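Local coordinates for cytolethal distending toxin protein B (Haemophilus ducreyi, PDB 1SR4) that probably acts as the DNase I-like nuclease subunit of a three-protein bacterial genotoxin, damaging DNA in host cells, at residues B[29-34]-B[69-74]; B[62-67]-B[111-116]; B[171-176]-B[255-260]. One frame throughout, in Å; residues are numbered along the deposited sequence.

Contact 1: B[29-34]-B[69-74]; sequences QLLSGE and YTWNLG
L31, in the last turn of helix 20-31, meets W71 near the end of strand 67-72 and L73 just beyond it. All three side chains are buried and point across the contact. L31 touches with two atoms. Its CB lies 3.9 Å from CD1 of L73. Its CD1 reaches the same methyl, CD1 of L73, at 4.0 Å and also comes 4.2 Å from CZ3 of W71. CD1 of L73 therefore rests against both the root and one branch of L31.

The two leucines have nearly the same shape. In each, CG stands beside the backbone N and opposite the carbonyl carbon (chi1 -61° in L31, -58° in L73), and the second torsion is extended. The side chains meet at about a right angle. W71 is turned differently. Its CG is anti to the backbone N (chi1 177°), and the indole reaches toward the helix with the six-membered ring leading. CD1 of L31 approaches that ring obliquely. The other branch of L73 is used within its own segment: CD2 lies over one face of the indole, 3.4 Å above the plane and offset toward the rim. L73 thus has one methyl for the helix and one for the tryptophan.

OD1 of N72, the last strand residue, accepts from N of G74 at 2.8 Å, with the donor above the carbonyl plane, which makes an Asx turn around L73. N80 N also donates to this OD1. The indole also touches N24, V27 and R28 of helix 20-31, so the helix packs along it for more than one turn.

No hydrogen bond joins the two segments. Helix and strand end are joined here by apolar packing, while the polar bonding of the turn stays on the strand side.

Contact 2: B[62-67]-B[111-116]; sequences GGTPIE and IVHSDS
T64 and I66, in the loop before strand 67-72, face I111 near the end of strand 108-112 and H113 just after it. The apolar contacts centre on I111. Its CG2 lies 3.9 Å from CB of T64, and the two side chains approach at a slant. The same CG2 also lies beside the hydroxyl OG1 of T64. This branch stands anti to the backbone N of I111. CG1 runs beside that N (chi1 -74°) and, with chi2 80°, CD1 is turned toward I66. There CD1 of I111 comes 4.4 Å from CG2 of I66, a looser touch. One isoleucine therefore serves two loop residues, a branch for each.

The polar approach is between T64 and H113. OG1 of T64 sits at the edge of the imidazole, near its plane, 3.5 Å from NE2 of H113. The side chains run past each other in opposite directions, and H113 comes close with the end of its ring.

Side chains from other parts bond to the backbone on both sides. Q60 OE1 accepts from I66 N, and S87 OG bonds to P65 O. H113 O accepts from N153 of helix 147-159.

Strand 108-112 edges the six-stranded sheet, and the loop leads into strand 67-72 of the eight-stranded sheet. The contact bridges the two, consistent with the alpha/beta sandwich of the DNase I-like fold, in which two sheets pack face to face.

Contact 3: B[171-176]-B[255-260]; sequences SWMVVG and VSFVRD
F257 meets M173 and V175 across the interior between strands 255-259 and 171-175. V255 opens the second segment. Its CB points toward the other strand, but the side chain does not reach it. S256 turns its side chain away.

F257 carries the contact. Its CG stands beside the backbone N (chi1 -53°), and the ring reaches toward strand 171-175. M173 comes to the root of the side chain: its CE lies 3.5 Å from CB of F257 and 3.7 Å from CG of F257. The methionine is extended beyond CG (chi2 178°), which carries its terminal methyl across to the phenylalanine. V175 and F257 point at each other from opposite directions, and V175 meets the far part of the ring. Its CG1 is 3.4 Å from CE2 of F257 and 3.9 Å from CZ of F257, a close approach. Both methyls meet the ring obliquely, and CD2 of F257 lies 4.1 Å from both CE of M173 and CG1 of V175. M173 thus takes the root of the side chain and V175 its outer end. No hydrogen bond crosses.

V258 points away again. Beyond R259, D260 forms salt bridges with R234 and with R107 of the neighbouring subunit A chain.

Strand 255-259 belongs to the eight-stranded sheet and strand 171-175 to the six-stranded one, so these buried side chains pack sheet against sheet. T9 of strand 7-11 and A218 of strand 216-221 both touch F257 and V175. On the other side of strand 171-175, W172 and V174 pack on helix 147-159.

In the fold
Contacts 2 and 3 both join the eight-stranded sheet, or the loop leading into it, to the six-stranded sheet. They do so at different depths. Contact 3 is wholly buried and apolar, its centre about 8 Å from the centre of the chain. Contact 2 has its centre about 15 Å from that point, is only partly buried, and adds a hydroxyl and an imidazole to its aliphatic core. Contact 1 is also buried and apolar, yet its centre lies about 17 Å from the chain centre, where a helix packs on the eight-stranded sheet. Contacts 1 and 2 adjoin in sequence along 62-74, although their centres are 27 Å apart. Subunit A reaches segments of contacts 1 and 3.

Contact 1: B[29-34]-B[69-74]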
# COMPACT_ATOMS: atom_id res chain seq x y z
N GLN B 29 -4.85 3.17 -1.29
CA GLN B 29 -3.97 3.15 -2.46
C GLN B 29 -3.98 1.80 -3.19
O GLN B 29 -3.84 1.75 -4.42
CB GLN B 29 -2.54 3.56 -2.04
CG GLN B 29 -2.44 5.06 -1.71
CD GLN B 29 -1.13 5.49 -1.03
OE1 GLN B 29 -0.14 4.75 -1.03
NE2 GLN B 29 -1.12 6.71 -0.47
N LEU B 30 -4.17 0.70 -2.46
CA LEU B 30 -4.18 -0.62 -3.10
C LEU B 30 -5.41 -0.80 -3.99
O LEU B 30 -5.40 -1.59 -4.94
CB LEU B 30 -4.15 -1.74 -2.04
CG LEU B 30 -2.92 -1.74 -1.11
CD1 LEU B 30 -3.05 -2.92 -0.15
CD2 LEU B 30 -1.61 -1.85 -1.90
N LEU B 31 -6.48 -0.08 -3.67
CA LEU B 31 -7.73 -0.18 -4.43
C LEU B 31 -7.92 0.84 -5.55
O LEU B 31 -8.82 0.70 -6.37
CB LEU B 31 -8.91 -0.07 -3.46
CG LEU B 31 -9.00 -1.15 -2.37
CD1 LEU B 31 -9.88 -0.66 -1.22
CD2 LEU B 31 -9.55 -2.42 -2.98
N SER B 32 -7.10 1.88 -5.62
CA SER B 32 -7.34 2.89 -6.64
C SER B 32 -6.61 2.75 -7.96
O SER B 32 -5.75 1.89 -8.13
CB SER B 32 -7.07 4.28 -6.07
OG SER B 32 -5.74 4.40 -5.64
N GLY B 33 -7.01 3.61 -8.90
CA GLY B 33 -6.39 3.62 -10.20
C GLY B 33 -6.78 2.44 -11.06
O GLY B 33 -7.48 1.53 -10.61
N GLU B 34 -6.32 2.47 -12.30
CA GLU B 34 -6.56 1.43 -13.29
C GLU B 34 -6.04 0.07 -12.85
O GLU B 34 -6.57 -0.96 -13.27
CB GLU B 34 -5.87 1.80 -14.62
CG GLU B 34 -6.70 2.61 -15.62
CD GLU B 34 -5.88 3.08 -16.83
OE1 GLU B 34 -5.00 2.32 -17.28
OE2 GLU B 34 -6.11 4.21 -17.33
N TYR B 69 -20.32 -4.75 4.69
CA TYR B 69 -20.30 -3.30 4.84
C TYR B 69 -20.03 -2.68 3.47
O TYR B 69 -19.58 -3.37 2.55
CB TYR B 69 -19.16 -2.84 5.75
CG TYR B 69 -19.31 -3.17 7.21
CD1 TYR B 69 -19.64 -2.19 8.15
CD2 TYR B 69 -19.12 -4.47 7.66
CE1 TYR B 69 -19.78 -2.51 9.51
CE2 TYR B 69 -19.25 -4.80 9.00
CZ TYR B 69 -19.58 -3.82 9.92
OH TYR B 69 -19.74 -4.17 11.25
N THR B 70 -20.33 -1.39 3.34
CA THR B 70 -19.97 -0.66 2.13
C THR B 70 -19.07 0.47 2.66
O THR B 70 -19.20 0.92 3.81
CB THR B 70 -21.18 -0.04 1.37
OG1 THR B 70 -21.91 0.85 2.23
CG2 THR B 70 -22.10 -1.14 0.82
N TRP B 71 -18.14 0.90 1.82
CA TRP B 71 -17.20 1.93 2.21
C TRP B 71 -16.96 2.79 0.98
O TRP B 71 -16.66 2.26 -0.08
CB TRP B 71 -15.91 1.27 2.69
CG TRP B 71 -14.81 2.21 3.07
CD1 TRP B 71 -14.93 3.40 3.70
CD2 TRP B 71 -13.41 1.98 2.89
NE1 TRP B 71 -13.69 3.95 3.94
CE2 TRP B 71 -12.73 3.09 3.45
CE3 TRP B 71 -12.65 0.95 2.32
CZ2 TRP B 71 -11.34 3.20 3.45
CZ3 TRP B 71 -11.26 1.05 2.32
CH2 TRP B 71 -10.62 2.17 2.88
N ASN B 72 -17.10 4.09 1.14
CA ASN B 72 -16.93 5.02 0.03
C ASN B 72 -15.52 5.57 -0.04
O ASN B 72 -15.11 6.35 0.81
CB ASN B 72 -17.94 6.17 0.15
CG ASN B 72 -17.90 7.11 -1.04
OD1 ASN B 72 -17.19 6.86 -2.02
ND2 ASN B 72 -18.66 8.20 -0.95
N LEU B 73 -14.77 5.17 -1.07
CA LEU B 73 -13.39 5.62 -1.25
C LEU B 73 -13.36 7.02 -1.89
O LEU B 73 -12.31 7.65 -1.99
CB LEU B 73 -12.61 4.64 -2.14
CG LEU B 73 -12.52 3.19 -1.66
CD1 LEU B 73 -11.96 2.32 -2.79
CD2 LEU B 73 -11.63 3.10 -0.42
N GLY B 74 -14.52 7.47 -2.35
CA GLY B 74 -14.60 8.78 -2.95
C GLY B 74 -15.36 9.74 -2.05
O GLY B 74 -15.51 9.50 -0.85

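Contact 2: B[62-67]-B[111-116]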
# COMPACT_ATOMS: atom_id res chain seq x y z
N GLY B 62 -23.60 -19.32 10.85
CA GLY B 62 -22.79 -20.19 11.68
C GLY B 62 -22.22 -19.46 12.88
O GLY B 62 -22.56 -18.30 13.13
N GLY B 63 -21.33 -20.13 13.62
CA GLY B 63 -20.73 -19.51 14.79
C GLY B 63 -19.69 -18.44 14.52
O GLY B 63 -19.47 -17.55 15.36
N THR B 64 -19.02 -18.52 13.37
CA THR B 64 -18.00 -17.53 13.03
C THR B 64 -18.67 -16.30 12.44
O THR B 64 -19.42 -16.39 11.47
CB THR B 64 -16.98 -18.08 12.02
OG1 THR B 64 -16.31 -19.21 12.57
CG2 THR B 64 -15.94 -17.02 11.70
N PRO B 65 -18.39 -15.13 13.02
CA PRO B 65 -18.96 -13.86 12.56
C PRO B 65 -18.50 -13.46 11.15
O PRO B 65 -17.35 -13.69 10.76
CB PRO B 65 -18.50 -12.88 13.63
CG PRO B 65 -17.16 -13.44 14.04
CD PRO B 65 -17.46 -14.92 14.14
N ILE B 66 -19.41 -12.87 10.39
CA ILE B 66 -19.10 -12.41 9.05
C ILE B 66 -20.19 -11.41 8.71
O ILE B 66 -21.38 -11.73 8.77
CB ILE B 66 -19.05 -13.60 8.04
CG1 ILE B 66 -18.31 -13.18 6.77
CG2 ILE B 66 -20.45 -14.11 7.74
CD1 ILE B 66 -18.98 -12.09 5.98
N GLU B 67 -19.79 -10.19 8.38
CA GLU B 67 -20.77 -9.14 8.08
C GLU B 67 -20.39 -8.39 6.82
O GLU B 67 -19.21 -8.34 6.45
CB GLU B 67 -20.84 -8.15 9.25
CG GLU B 67 -21.25 -8.76 10.57
CD GLU B 67 -21.01 -7.81 11.73
OE1 GLU B 67 -19.86 -7.33 11.89
OE2 GLU B 67 -21.96 -7.53 12.48
N ILE B 111 -16.99 -20.11 5.24
CA ILE B 111 -16.05 -20.11 6.35
C ILE B 111 -15.58 -21.56 6.43
O ILE B 111 -16.40 -22.47 6.53
CB ILE B 111 -16.71 -19.71 7.71
CG1 ILE B 111 -17.00 -18.21 7.75
CG2 ILE B 111 -15.78 -20.06 8.85
CD1 ILE B 111 -18.24 -17.80 7.01
N VAL B 112 -14.28 -21.78 6.36
CA VAL B 112 -13.75 -23.14 6.43
C VAL B 112 -12.68 -23.24 7.51
O VAL B 112 -11.72 -22.46 7.53
CB VAL B 112 -13.16 -23.58 5.08
CG1 VAL B 112 -12.69 -25.03 5.14
CG2 VAL B 112 -14.20 -23.43 3.99
N HIS B 113 -12.87 -24.18 8.43
CA HIS B 113 -11.92 -24.39 9.52
C HIS B 113 -10.87 -25.40 9.15
O HIS B 113 -11.06 -26.21 8.23
CB HIS B 113 -12.65 -24.87 10.78
CG HIS B 113 -13.57 -23.85 11.37
ND1 HIS B 113 -14.86 -23.67 10.92
CD2 HIS B 113 -13.37 -22.93 12.34
CE1 HIS B 113 -15.41 -22.66 11.58
NE2 HIS B 113 -14.53 -22.20 12.45
N SER B 114 -9.74 -25.36 9.86
CA SER B 114 -8.67 -26.32 9.66
C SER B 114 -8.99 -27.45 10.65
O SER B 114 -10.03 -27.41 11.29
CB SER B 114 -7.32 -25.68 9.98
OG SER B 114 -7.36 -25.05 11.25
N ASP B 115 -8.10 -28.43 10.79
CA ASP B 115 -8.33 -29.54 11.72
C ASP B 115 -8.46 -29.10 13.17
O ASP B 115 -7.76 -28.19 13.62
CB ASP B 115 -7.20 -30.58 11.64
CG ASP B 115 -7.34 -31.51 10.44
OD1 ASP B 115 -8.42 -31.54 9.82
OD2 ASP B 115 -6.35 -32.22 10.13
N SER B 116 -9.35 -29.76 13.91
CA SER B 116 -9.54 -29.46 15.32
C SER B 116 -8.21 -29.59 16.04
O SER B 116 -7.45 -30.53 15.81
CB SER B 116 -10.55 -30.44 15.94
OG SER B 116 -11.87 -30.16 15.49

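Contact 3: B[171-176]-B[255-260]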
# COMPACT_ATOMS: atom_id res chain seq x y z
N SER B 171 -13.70 -22.27 -9.30
CA SER B 171 -12.27 -22.06 -9.18
C SER B 171 -12.17 -21.36 -7.83
O SER B 171 -13.05 -20.58 -7.47
CB SER B 171 -11.77 -21.13 -10.29
OG SER B 171 -11.63 -21.82 -11.52
N TRP B 172 -11.12 -21.64 -7.06
CA TRP B 172 -10.94 -20.98 -5.77
C TRP B 172 -9.48 -20.58 -5.56
O TRP B 172 -8.57 -21.23 -6.07
CB TRP B 172 -11.42 -21.86 -4.61
CG TRP B 172 -10.93 -23.29 -4.58
CD1 TRP B 172 -11.56 -24.38 -5.10
CD2 TRP B 172 -9.75 -23.78 -3.94
NE1 TRP B 172 -10.86 -25.52 -4.82
CE2 TRP B 172 -9.74 -25.18 -4.10
CE3 TRP B 172 -8.69 -23.17 -3.24
CZ2 TRP B 172 -8.72 -25.99 -3.59
CZ3 TRP B 172 -7.67 -23.98 -2.73
CH2 TRP B 172 -7.70 -25.38 -2.91
N MET B 173 -9.29 -19.51 -4.80
CA MET B 173 -7.98 -18.93 -4.51
C MET B 173 -7.90 -18.60 -3.02
O MET B 173 -8.74 -17.88 -2.50
CB MET B 173 -7.87 -17.64 -5.32
CG MET B 173 -6.50 -17.27 -5.76
SD MET B 173 -6.60 -15.75 -6.73
CE MET B 173 -4.99 -15.20 -6.51
N VAL B 174 -6.88 -19.11 -2.34
CA VAL B 174 -6.67 -18.88 -0.91
C VAL B 174 -5.48 -17.93 -0.81
O VAL B 174 -4.37 -18.28 -1.18
CB VAL B 174 -6.37 -20.21 -0.20
CG1 VAL B 174 -6.18 -19.98 1.28
CG2 VAL B 174 -7.52 -21.18 -0.45
N VAL B 175 -5.73 -16.72 -0.32
CA VAL B 175 -4.71 -15.67 -0.25
C VAL B 175 -4.50 -15.08 1.14
O VAL B 175 -5.46 -14.71 1.81
CB VAL B 175 -5.09 -14.50 -1.18
CG1 VAL B 175 -3.95 -13.50 -1.29
CG2 VAL B 175 -5.50 -15.06 -2.56
N GLY B 176 -3.25 -14.94 1.55
CA GLY B 176 -3.03 -14.37 2.86
C GLY B 176 -1.67 -14.61 3.44
O GLY B 176 -0.70 -14.86 2.73
N VAL B 255 0.86 -7.83 -1.61
CA VAL B 255 1.21 -8.71 -2.72
C VAL B 255 0.02 -8.81 -3.67
O VAL B 255 -1.11 -8.95 -3.21
CB VAL B 255 1.53 -10.12 -2.19
CG1 VAL B 255 1.87 -11.07 -3.36
CG2 VAL B 255 2.71 -10.03 -1.20
N SER B 256 0.26 -8.72 -4.98
CA SER B 256 -0.84 -8.80 -5.93
C SER B 256 -0.71 -10.05 -6.79
O SER B 256 0.38 -10.62 -6.92
CB SER B 256 -0.86 -7.55 -6.81
OG SER B 256 0.36 -7.47 -7.52
N PHE B 257 -1.82 -10.48 -7.38
CA PHE B 257 -1.87 -11.66 -8.22
C PHE B 257 -2.66 -11.19 -9.44
O PHE B 257 -3.85 -10.93 -9.35
CB PHE B 257 -2.60 -12.79 -7.46
CG PHE B 257 -2.02 -13.06 -6.10
CD1 PHE B 257 -0.93 -13.91 -5.94
CD2 PHE B 257 -2.47 -12.35 -4.99
CE1 PHE B 257 -0.30 -14.06 -4.70
CE2 PHE B 257 -1.85 -12.48 -3.74
CZ PHE B 257 -0.77 -13.33 -3.59
N VAL B 258 -1.95 -11.07 -10.57
CA VAL B 258 -2.51 -10.53 -11.81
C VAL B 258 -2.11 -11.38 -13.02
O VAL B 258 -1.01 -11.94 -13.05
CB VAL B 258 -1.98 -9.08 -12.02
CG1 VAL B 258 -2.64 -8.42 -13.22
CG2 VAL B 258 -2.24 -8.25 -10.75
N ARG B 259 -3.00 -11.47 -14.01
CA ARG B 259 -2.73 -12.24 -15.22
C ARG B 259 -1.44 -11.77 -15.91
O ARG B 259 -1.20 -10.56 -16.00
CB ARG B 259 -3.91 -12.07 -16.19
CG ARG B 259 -3.86 -12.93 -17.44
CD ARG B 259 -5.12 -12.71 -18.25
NE ARG B 259 -5.17 -11.34 -18.76
CZ ARG B 259 -6.27 -10.58 -18.78
NH1 ARG B 259 -7.42 -11.05 -18.32
NH2 ARG B 259 -6.21 -9.35 -19.28
N ASP B 260 -0.62 -12.70 -16.39
CA ASP B 260 0.61 -12.31 -17.08
C ASP B 260 0.22 -11.49 -18.31
O ASP B 260 -0.78 -11.79 -18.97
CB ASP B 260 1.41 -13.53 -17.55
CG ASP B 260 1.86 -14.43 -16.41
OD1 ASP B 260 2.26 -13.90 -15.36
OD2 ASP B 260 1.84 -15.67 -16.57